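PDB 2NLZ: cephalosporin acylase from Bacillus halodurans, which probably hydrolyses amide bonds as an N-terminal-nucleophile enzyme of the gamma-glutamyltranspeptidase family, although its natural substrate is not established. Local coordinates for residues Leu58-Asn66 and Tyr153-Trp163; Val178-Phe186 and Phe381-Gly389. The protein carries 1 engineered substitution. One frame throughout, in Å; residues are numbered along the deposited sequence.

Contact 1 (58-66 with 153-163) and contact 2 (178-186 with 381-389) lie on the same side of the molecule with centres about 15 Å apart. They come in series along the chain, contact 1 closing before contact 2 opens, and the successive helices 157-173 and 180-186 carry one segment of each. They also touch directly. Trp-163 NE1 lies 2.7 Å from Phe-186 O in a probable hydrogen bond, the rings of Trp-163 and Phe-381 meet edge-to-face, and Thr-64 CG2 packs 3.7 Å from Phe-381 CE2. Pro-63, Thr-64 and Trp-163 thus pack directly on Phe-186 and Phe-381, making one packed region of a gamma-glutamyltranspeptidase-type fold.

Contact 1. Residues Leu58-Asn66 and Tyr153-Trp163; sequences LTVLEPTSN and YPVTPTLAKYW
Tyr-153 reaches across to the last turn of helix 47-61 and gives its hydroxyl proton to Val-60, with OH 2.6 Å from Val-60 O. The donor lies in the carbonyl plane, on a lone pair, at a C=O...donor angle of 142°. Leu-61 covers one face of the ring: its CD2 stands 3.8 Å from the centroid of the Tyr-153 ring, a CH-pi contact only 16° off the normal. Val-60 CG1 touches CE2 of the same ring at 3.9 Å, while Leu-159 CD2 meets the ring edge in plane. The tyrosine CG sits between its own backbone N and carbonyl carbon (chi1 63°), which turns the ring toward the helix end. A phenylalanine in its place would probably keep the leucine contact but leave the Val-60 carbonyl without this donor.

Next comes the turn that follows the helix. Pro-63 CG rests 3.8 Å from Trp-163 CH2, and Thr-64 rests against the facing helix, 157-173: its OG1 lies 3.4 Å from Leu-159 CD1, and its CG2 lies 3.7 Å from the backbone N of Trp-163.

A type I turn from Glu-62 to Ser-65, closed by Ser-65 N to Glu-62 O, sets Pro-63 and Thr-64 on this side. The Glu-62 carboxylate is held elsewhere, by a salt bridge to Arg-511 and a hydrogen bond from Ser-29. On the other segment, strand 153-154 pairs with strand 198-199, and Thr-156 occupies the N-cap position of helix 157-173, its OG1 bonded to Asp-533. Leu-58 and Ser-65 pack on Val-359 of strand 359-365. The contact thus joins the end of helix 47-61 and its turn to strand 153-154 and the start of helix 157-173, consistent with the layered alpha-beta-beta-alpha fold of the Ntn hydrolases.

Contact 2. Residues Val178-Phe186 and Phe381-Gly389; sequences VYQPWFDTF and FGSGVVVPG
Pro-181 and Thr-185 both pack on Val-386, and the carbonyl oxygen of Pro-181 is gripped twice by that threonine. Thr-185 OG1 donates to Pro-181 O at 2.8 Å, tilted 29° from the carbonyl plane, and the backbone N of Thr-185 arrives from the opposite face of the same plane. The hydroxyl bond holds the threonine rotation, leaving OG1 3.9 Å from Val-386 CG1.

Val-386 packs against helix 180-186 with its other branch: CG2 lies 3.6 Å from Trp-182 CD1 and also meets the edge of the Phe-186 ring. With CG1 anti to the valine N, CG2 is left on the side of the two aromatics. This valine belongs to the weakly bonded strand 386-387, which pairs antiparallel with strand 392-393. Further along, Pro-181 and Pro-388 lie side by side, pointing the same way, with CG of the first 4.0 Å from CB of the second.

Trp-182, Phe-186 and Phe-381 form an aromatic cluster built from two edge-to-face pairs. The indole presents its edge to the Phe-381 face, the planes at 79°, with Trp-182 CZ2 3.7 Å from Phe-381 CD2. Phe-381 in turn sets its CE1 over the centre of the Phe-186 ring, 3.6 Å from Phe-186 CG, the two planes inclined at 54°. Thr-185 CG2 covers the opposite face of Phe-186.

The loop is shaped by an ST turn, in which Val-385 N donates to Ser-383 OG at 3.3 Å; that hydroxyl is also hydrogen-bonded to Met-394 O. Gly-384, whose backbone angles by themselves call for glycine, lies beside the Tyr-179 ring, and Ser-383 O lies in plane at the ring edge, 3.6 Å from Tyr-179 CE1. Val-385 packs on Phe-231 and Phe-232 of helix 223-234.

Contact 1. Residues Leu58-Asn66 and Tyr153-Trp163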
loop_
_atom_site.group_PDB
_atom_site.type_symbol
_atom_site.label_atom_id
_atom_site.label_comp_id
_atom_site.label_asym_id
_atom_site.label_seq_id
_atom_site.Cartn_x
_atom_site.Cartn_y
_atom_site.Cartn_z
ATOM N N LEU D 58 21.151 29.266 3.373
ATOM C CA LEU D 58 20.455 28.682 2.215
ATOM C C LEU D 58 20.902 29.292 0.895
ATOM O O LEU D 58 20.853 28.652 -0.156
ATOM C CB LEU D 58 18.935 28.843 2.364
ATOM C CG LEU D 58 18.235 27.959 3.399
ATOM C CD1 LEU D 58 16.859 28.497 3.785
ATOM C CD2 LEU D 58 18.135 26.525 2.922
ATOM N N THR D 59 21.327 30.551 0.973
ATOM C CA THR D 59 21.859 31.296 -0.159
ATOM C C THR D 59 23.092 30.610 -0.747
ATOM O O THR D 59 23.357 30.705 -1.942
ATOM C CB THR D 59 22.133 32.736 0.264
ATOM O OG1 THR D 59 21.210 33.599 -0.399
ATOM C CG2 THR D 59 23.549 33.166 -0.062
ATOM N N VAL D 60 23.810 29.884 0.102
ATOM C CA VAL D 60 24.995 29.168 -0.304
ATOM C C VAL D 60 24.701 27.684 -0.474
ATOM O O VAL D 60 25.232 27.048 -1.385
ATOM C CB VAL D 60 26.116 29.334 0.731
ATOM C CG1 VAL D 60 27.320 28.463 0.364
ATOM C CG2 VAL D 60 26.506 30.820 0.887
ATOM N N LEU D 61 23.834 27.150 0.388
ATOM C CA LEU D 61 23.620 25.703 0.509
ATOM C C LEU D 61 22.624 25.118 -0.475
ATOM O O LEU D 61 22.693 23.928 -0.807
ATOM C CB LEU D 61 23.214 25.337 1.930
ATOM C CG LEU D 61 24.291 25.578 2.984
ATOM C CD1 LEU D 61 23.670 25.649 4.362
ATOM C CD2 LEU D 61 25.364 24.497 2.884
ATOM N N GLU D 62 21.707 25.954 -0.943
ATOM C CA GLU D 62 20.733 25.539 -1.958
ATOM C C GLU D 62 20.589 26.583 -3.079
ATOM O O GLU D 62 19.550 27.232 -3.191
ATOM C CB GLU D 62 19.381 25.268 -1.300
ATOM C CG GLU D 62 18.423 24.463 -2.143
ATOM C CD GLU D 62 17.127 24.141 -1.422
ATOM O OE1 GLU D 62 16.053 24.302 -2.033
ATOM O OE2 GLU D 62 17.180 23.727 -0.247
ATOM N N PRO D 63 21.627 26.732 -3.931
ATOM C CA PRO D 63 21.650 27.794 -4.945
ATOM C C PRO D 63 20.661 27.564 -6.079
ATOM O O PRO D 63 20.444 28.444 -6.906
ATOM C CB PRO D 63 23.084 27.744 -5.487
ATOM C CG PRO D 63 23.832 26.842 -4.547
ATOM C CD PRO D 63 22.838 25.901 -4.002
ATOM N N THR D 64 20.056 26.389 -6.097
ATOM C CA THR D 64 19.095 26.048 -7.116
ATOM C C THR D 64 17.741 26.669 -6.839
ATOM O O THR D 64 16.876 26.623 -7.691
ATOM C CB THR D 64 18.922 24.529 -7.226
ATOM O OG1 THR D 64 18.560 23.992 -5.951
ATOM C CG2 THR D 64 20.211 23.873 -7.698
ATOM N N SER D 65 17.557 27.254 -5.659
ATOM C CA SER D 65 16.245 27.761 -5.243
ATOM C C SER D 65 16.306 29.182 -4.701
ATOM O O SER D 65 15.338 29.695 -4.134
ATOM C CB SER D 65 15.657 26.852 -4.163
ATOM O OG SER D 65 15.362 25.574 -4.685
ATOM N N ASN D 66 17.436 29.834 -4.906
ATOM C CA ASN D 66 17.802 30.904 -4.027
ATOM C C ASN D 66 18.963 31.704 -4.549
ATOM O O ASN D 66 19.612 31.299 -5.503
ATOM C CB ASN D 66 18.236 30.262 -2.722
ATOM C CG ASN D 66 17.966 31.114 -1.573
ATOM O OD1 ASN D 66 18.535 30.924 -0.514
ATOM N ND2 ASN D 66 17.088 32.088 -1.761
ATOM N N TYR D 153 30.867 22.661 0.733
ATOM C CA TYR D 153 30.011 21.574 1.218
ATOM C C TYR D 153 29.792 20.468 0.183
ATOM O O TYR D 153 29.777 20.739 -1.013
ATOM C CB TYR D 153 28.659 22.125 1.692
ATOM C CG TYR D 153 27.825 22.779 0.614
ATOM C CD1 TYR D 153 26.818 22.076 -0.039
ATOM C CD2 TYR D 153 28.033 24.110 0.258
ATOM C CE1 TYR D 153 26.049 22.674 -1.031
ATOM C CE2 TYR D 153 27.270 24.717 -0.728
ATOM C CZ TYR D 153 26.281 23.994 -1.370
ATOM O OH TYR D 153 25.520 24.598 -2.342
ATOM N N PRO D 154 29.624 19.212 0.647
ATOM C CA PRO D 154 29.287 18.103 -0.259
ATOM C C PRO D 154 27.860 18.200 -0.769
ATOM O O PRO D 154 26.938 18.418 0.009
ATOM C CB PRO D 154 29.439 16.859 0.618
ATOM C CG PRO D 154 29.283 17.337 2.005
ATOM C CD PRO D 154 29.761 18.759 2.046
ATOM N N VAL D 155 27.695 18.031 -2.075
ATOM C CA VAL D 155 26.403 18.185 -2.734
ATOM C C VAL D 155 25.528 16.928 -2.583
ATOM O O VAL D 155 25.940 15.817 -2.920
ATOM C CB VAL D 155 26.605 18.567 -4.220
ATOM C CG1 VAL D 155 25.283 18.615 -4.969
ATOM C CG2 VAL D 155 27.309 19.898 -4.310
ATOM N N THR D 156 24.323 17.109 -2.055
ATOM C CA THR D 156 23.401 15.993 -1.881
ATOM C C THR D 156 22.780 15.614 -3.240
ATOM O O THR D 156 22.690 16.471 -4.125
ATOM C CB THR D 156 22.306 16.317 -0.821
ATOM O OG1 THR D 156 21.359 17.237 -1.373
ATOM C CG2 THR D 156 22.921 16.905 0.465
ATOM N N PRO D 157 22.370 14.333 -3.413
ATOM C CA PRO D 157 21.772 13.817 -4.655
ATOM C C PRO D 157 20.626 14.655 -5.227
ATOM O O PRO D 157 20.544 14.832 -6.445
ATOM C CB PRO D 157 21.226 12.453 -4.235
ATOM C CG PRO D 157 22.079 12.035 -3.125
ATOM C CD PRO D 157 22.486 13.274 -2.395
ATOM N N THR D 158 19.750 15.145 -4.352
ATOM C CA THR D 158 18.589 15.923 -4.768
ATOM C C THR D 158 19.020 17.269 -5.348
ATOM O O THR D 158 18.581 17.647 -6.439
ATOM C CB THR D 158 17.616 16.149 -3.598
ATOM O OG1 THR D 158 17.428 14.917 -2.900
ATOM C CG2 THR D 158 16.269 16.668 -4.095
ATOM N N LEU D 159 19.884 17.972 -4.616
ATOM C CA LEU D 159 20.453 19.223 -5.086
ATOM C C LEU D 159 21.213 18.995 -6.397
ATOM O O LEU D 159 21.112 19.803 -7.321
ATOM C CB LEU D 159 21.363 19.827 -4.018
ATOM C CG LEU D 159 22.047 21.158 -4.323
ATOM C CD1 LEU D 159 21.033 22.265 -4.359
ATOM C CD2 LEU D 159 23.096 21.448 -3.273
ATOM N N ALA D 160 21.929 17.871 -6.482
ATOM C CA ALA D 160 22.702 17.522 -7.679
ATOM C C ALA D 160 21.834 17.374 -8.919
ATOM O O ALA D 160 22.259 17.715 -10.017
ATOM C CB ALA D 160 23.495 16.256 -7.450
ATOM N N LYS D 161 20.622 16.860 -8.735
ATOM C CA LYS D 161 19.684 16.677 -9.832
ATOM C C LYS D 161 19.257 18.011 -10.444
ATOM O O LYS D 161 19.294 18.177 -11.663
ATOM C CB LYS D 161 18.443 15.914 -9.358
ATOM C CG LYS D 161 17.442 15.593 -10.477
ATOM C CD LYS D 161 15.976 15.750 -10.029
ATOM C CE LYS D 161 15.477 14.562 -9.199
ATOM N NZ LYS D 161 14.040 14.711 -8.814
ATOM N N TYR D 162 18.853 18.955 -9.597
ATOM C CA TYR D 162 18.340 20.232 -10.079
ATOM C C TYR D 162 19.453 21.142 -10.573
ATOM O O TYR D 162 19.227 21.974 -11.448
ATOM C CB TYR D 162 17.534 20.944 -9.002
ATOM C CG TYR D 162 16.225 20.283 -8.671
ATOM C CD1 TYR D 162 16.095 19.496 -7.531
ATOM C CD2 TYR D 162 15.109 20.447 -9.497
ATOM C CE1 TYR D 162 14.891 18.886 -7.217
ATOM C CE2 TYR D 162 13.894 19.838 -9.194
ATOM C CZ TYR D 162 13.798 19.059 -8.050
ATOM O OH TYR D 162 12.610 18.449 -7.730
ATOM N N TRP D 163 20.641 20.979 -10.000
ATOM C CA TRP D 163 21.817 21.703 -10.449
ATOM C C TRP D 163 22.231 21.194 -11.834
ATOM O O TRP D 163 22.593 21.984 -12.700
ATOM C CB TRP D 163 22.954 21.522 -9.438
ATOM C CG TRP D 163 23.994 22.615 -9.393
ATOM C CD1 TRP D 163 24.549 23.282 -10.455
ATOM C CD2 TRP D 163 24.630 23.132 -8.223
ATOM N NE1 TRP D 163 25.481 24.192 -10.012
ATOM C CE2 TRP D 163 25.548 24.119 -8.646
ATOM C CE3 TRP D 163 24.508 22.866 -6.857
ATOM C CZ2 TRP D 163 26.332 24.839 -7.746
ATOM C CZ3 TRP D 163 25.295 23.574 -5.967
ATOM C CH2 TRP D 163 26.190 24.549 -6.414
#

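Contact 2. Residues Val178-Phe186 and Phe381-Gly389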
loop_
_atom_site.group_PDB
_atom_site.type_symbol
_atom_site.label_atom_id
_atom_site.label_comp_id
_atom_site.label_asym_id
_atom_site.label_seq_id
_atom_site.Cartn_x
_atom_site.Cartn_y
_atom_site.Cartn_z
ATOM N N VAL D 178 26.608 37.605 -20.817
ATOM C CA VAL D 178 25.938 37.787 -19.525
ATOM C C VAL D 178 25.899 36.531 -18.671
ATOM O O VAL D 178 25.911 36.617 -17.438
ATOM C CB VAL D 178 24.481 38.287 -19.673
ATOM C CG1 VAL D 178 24.311 39.629 -19.001
ATOM C CG2 VAL D 178 24.052 38.323 -21.130
ATOM N N TYR D 179 25.849 35.373 -19.324
ATOM C CA TYR D 179 25.662 34.112 -18.610
ATOM C C TYR D 179 26.969 33.436 -18.210
ATOM O O TYR D 179 26.959 32.411 -17.532
ATOM C CB TYR D 179 24.803 33.148 -19.429
ATOM C CG TYR D 179 23.421 33.667 -19.770
ATOM C CD1 TYR D 179 22.460 33.864 -18.781
ATOM C CD2 TYR D 179 23.069 33.955 -21.091
ATOM C CE1 TYR D 179 21.183 34.344 -19.099
ATOM C CE2 TYR D 179 21.793 34.426 -21.418
ATOM C CZ TYR D 179 20.861 34.621 -20.416
ATOM O OH TYR D 179 19.610 35.088 -20.720
ATOM N N GLN D 180 28.091 34.013 -18.624
ATOM C CA GLN D 180 29.397 33.444 -18.306
ATOM C C GLN D 180 29.703 33.379 -16.801
ATOM O O GLN D 180 30.162 32.338 -16.334
ATOM C CB GLN D 180 30.518 34.148 -19.088
ATOM C CG GLN D 180 31.868 33.429 -19.054
ATOM C CD GLN D 180 31.813 32.044 -19.671
ATOM O OE1 GLN D 180 31.196 31.841 -20.717
ATOM N NE2 GLN D 180 32.467 31.085 -19.030
ATOM N N PRO D 181 29.454 34.473 -16.037
ATOM C CA PRO D 181 29.776 34.373 -14.617
ATOM C C PRO D 181 28.975 33.308 -13.872
ATOM O O PRO D 181 29.455 32.788 -12.864
ATOM C CB PRO D 181 29.438 35.767 -14.083
ATOM C CG PRO D 181 29.510 36.649 -15.259
ATOM C CD PRO D 181 28.948 35.819 -16.357
ATOM N N TRP D 182 27.783 32.986 -14.370
ATOM C CA TRP D 182 26.992 31.875 -13.840
ATOM C C TRP D 182 27.721 30.548 -14.006
ATOM O O TRP D 182 27.768 29.737 -13.080
ATOM C CB TRP D 182 25.626 31.798 -14.524
ATOM C CG TRP D 182 24.689 30.806 -13.883
ATOM C CD1 TRP D 182 23.718 31.079 -12.964
ATOM C CD2 TRP D 182 24.633 29.387 -14.113
ATOM N NE1 TRP D 182 23.065 29.925 -12.604
ATOM C CE2 TRP D 182 23.606 28.872 -13.290
ATOM C CE3 TRP D 182 25.349 28.502 -14.932
ATOM C CZ2 TRP D 182 23.279 27.517 -13.265
ATOM C CZ3 TRP D 182 25.025 27.156 -14.902
ATOM C CH2 TRP D 182 24.001 26.676 -14.074
ATOM N N PHE D 183 28.266 30.317 -15.194
ATOM C CA PHE D 183 29.053 29.121 -15.442
ATOM C C PHE D 183 30.351 29.128 -14.639
ATOM O O PHE D 183 30.817 28.079 -14.217
ATOM C CB PHE D 183 29.356 28.964 -16.935
ATOM C CG PHE D 183 28.149 28.628 -17.770
ATOM C CD1 PHE D 183 27.685 27.323 -17.849
ATOM C CD2 PHE D 183 27.481 29.615 -18.479
ATOM C CE1 PHE D 183 26.571 27.013 -18.612
ATOM C CE2 PHE D 183 26.368 29.313 -19.247
ATOM C CZ PHE D 183 25.913 28.009 -19.313
ATOM N N ASP D 184 30.936 30.305 -14.427
ATOM C CA ASP D 184 32.172 30.405 -13.655
ATOM C C ASP D 184 31.931 30.116 -12.170
ATOM O O ASP D 184 32.763 29.480 -11.516
ATOM C CB ASP D 184 32.816 31.783 -13.834
ATOM C CG ASP D 184 33.349 32.002 -15.236
ATOM O OD1 ASP D 184 33.584 31.013 -15.965
ATOM O OD2 ASP D 184 33.538 33.177 -15.605
ATOM N N THR D 185 30.782 30.573 -11.668
ATOM C CA THR D 185 30.392 30.434 -10.268
ATOM C C THR D 185 29.771 29.073 -9.932
ATOM O O THR D 185 30.164 28.439 -8.958
ATOM C CB THR D 185 29.389 31.531 -9.880
ATOM O OG1 THR D 185 29.961 32.809 -10.156
ATOM C CG2 THR D 185 28.997 31.445 -8.406
ATOM N N PHE D 186 28.802 28.635 -10.733
ATOM C CA PHE D 186 28.004 27.452 -10.392
ATOM C C PHE D 186 28.381 26.186 -11.153
ATOM O O PHE D 186 27.931 25.091 -10.804
ATOM C CB PHE D 186 26.516 27.745 -10.568
ATOM C CG PHE D 186 26.017 28.840 -9.694
ATOM C CD1 PHE D 186 26.079 28.718 -8.318
ATOM C CD2 PHE D 186 25.492 29.993 -10.240
ATOM C CE1 PHE D 186 25.616 29.724 -7.501
ATOM C CE2 PHE D 186 25.030 31.014 -9.432
ATOM C CZ PHE D 186 25.093 30.880 -8.061
ATOM N N PHE D 381 17.606 29.226 -10.344
ATOM C CA PHE D 381 18.764 30.096 -10.174
ATOM C C PHE D 381 18.401 31.560 -10.432
ATOM O O PHE D 381 19.109 32.472 -10.006
ATOM C CB PHE D 381 19.895 29.654 -11.106
ATOM C CG PHE D 381 20.740 28.538 -10.559
ATOM C CD1 PHE D 381 21.815 28.809 -9.710
ATOM C CD2 PHE D 381 20.482 27.225 -10.903
ATOM C CE1 PHE D 381 22.612 27.787 -9.205
ATOM C CE2 PHE D 381 21.272 26.196 -10.402
ATOM C CZ PHE D 381 22.343 26.477 -9.552
ATOM N N GLY D 382 17.289 31.776 -11.125
ATOM C CA GLY D 382 16.811 33.114 -11.414
ATOM C C GLY D 382 17.029 33.516 -12.855
ATOM O O GLY D 382 16.754 32.753 -13.768
ATOM N N SER D 383 17.540 34.722 -13.051
ATOM C CA SER D 383 17.712 35.286 -14.387
ATOM C C SER D 383 18.908 34.727 -15.142
ATOM O O SER D 383 18.996 34.873 -16.352
ATOM C CB SER D 383 17.830 36.808 -14.288
ATOM O OG SER D 383 18.965 37.198 -13.528
ATOM N N GLY D 384 19.833 34.110 -14.421
ATOM C CA GLY D 384 21.095 33.667 -15.001
ATOM C C GLY D 384 22.180 34.726 -14.948
ATOM O O GLY D 384 23.366 34.442 -15.176
ATOM N N VAL D 385 21.772 35.954 -14.649
ATOM C CA VAL D 385 22.714 37.030 -14.448
ATOM C C VAL D 385 23.369 36.857 -13.095
ATOM O O VAL D 385 22.711 36.911 -12.059
ATOM C CB VAL D 385 22.036 38.398 -14.531
ATOM C CG1 VAL D 385 23.064 39.518 -14.374
ATOM C CG2 VAL D 385 21.324 38.529 -15.849
ATOM N N VAL D 386 24.667 36.603 -13.114
ATOM C CA VAL D 386 25.446 36.601 -11.897
ATOM C C VAL D 386 26.480 37.700 -12.046
ATOM O O VAL D 386 27.236 37.702 -13.015
ATOM C CB VAL D 386 26.129 35.243 -11.661
ATOM C CG1 VAL D 386 26.991 35.290 -10.407
ATOM C CG2 VAL D 386 25.093 34.135 -11.539
ATOM N N VAL D 387 26.479 38.653 -11.115
ATOM C CA VAL D 387 27.465 39.734 -11.113
ATOM C C VAL D 387 28.808 39.074 -10.838
ATOM O O VAL D 387 28.950 38.375 -9.845
ATOM C CB VAL D 387 27.123 40.815 -10.063
ATOM C CG1 VAL D 387 28.149 41.942 -10.075
ATOM C CG2 VAL D 387 25.727 41.375 -10.311
ATOM N N PRO D 388 29.780 39.254 -11.747
ATOM C CA PRO D 388 31.001 38.445 -11.780
ATOM C C PRO D 388 31.831 38.522 -10.501
ATOM O O PRO D 388 31.977 39.599 -9.904
ATOM C CB PRO D 388 31.780 39.035 -12.962
ATOM C CG PRO D 388 31.221 40.406 -13.148
ATOM C CD PRO D 388 29.779 40.268 -12.813
ATOM N N GLY D 389 32.346 37.368 -10.078
ATOM C CA GLY D 389 33.214 37.277 -8.902
ATOM C C GLY D 389 32.571 37.570 -7.557
ATOM O O GLY D 389 33.254 37.574 -6.534
#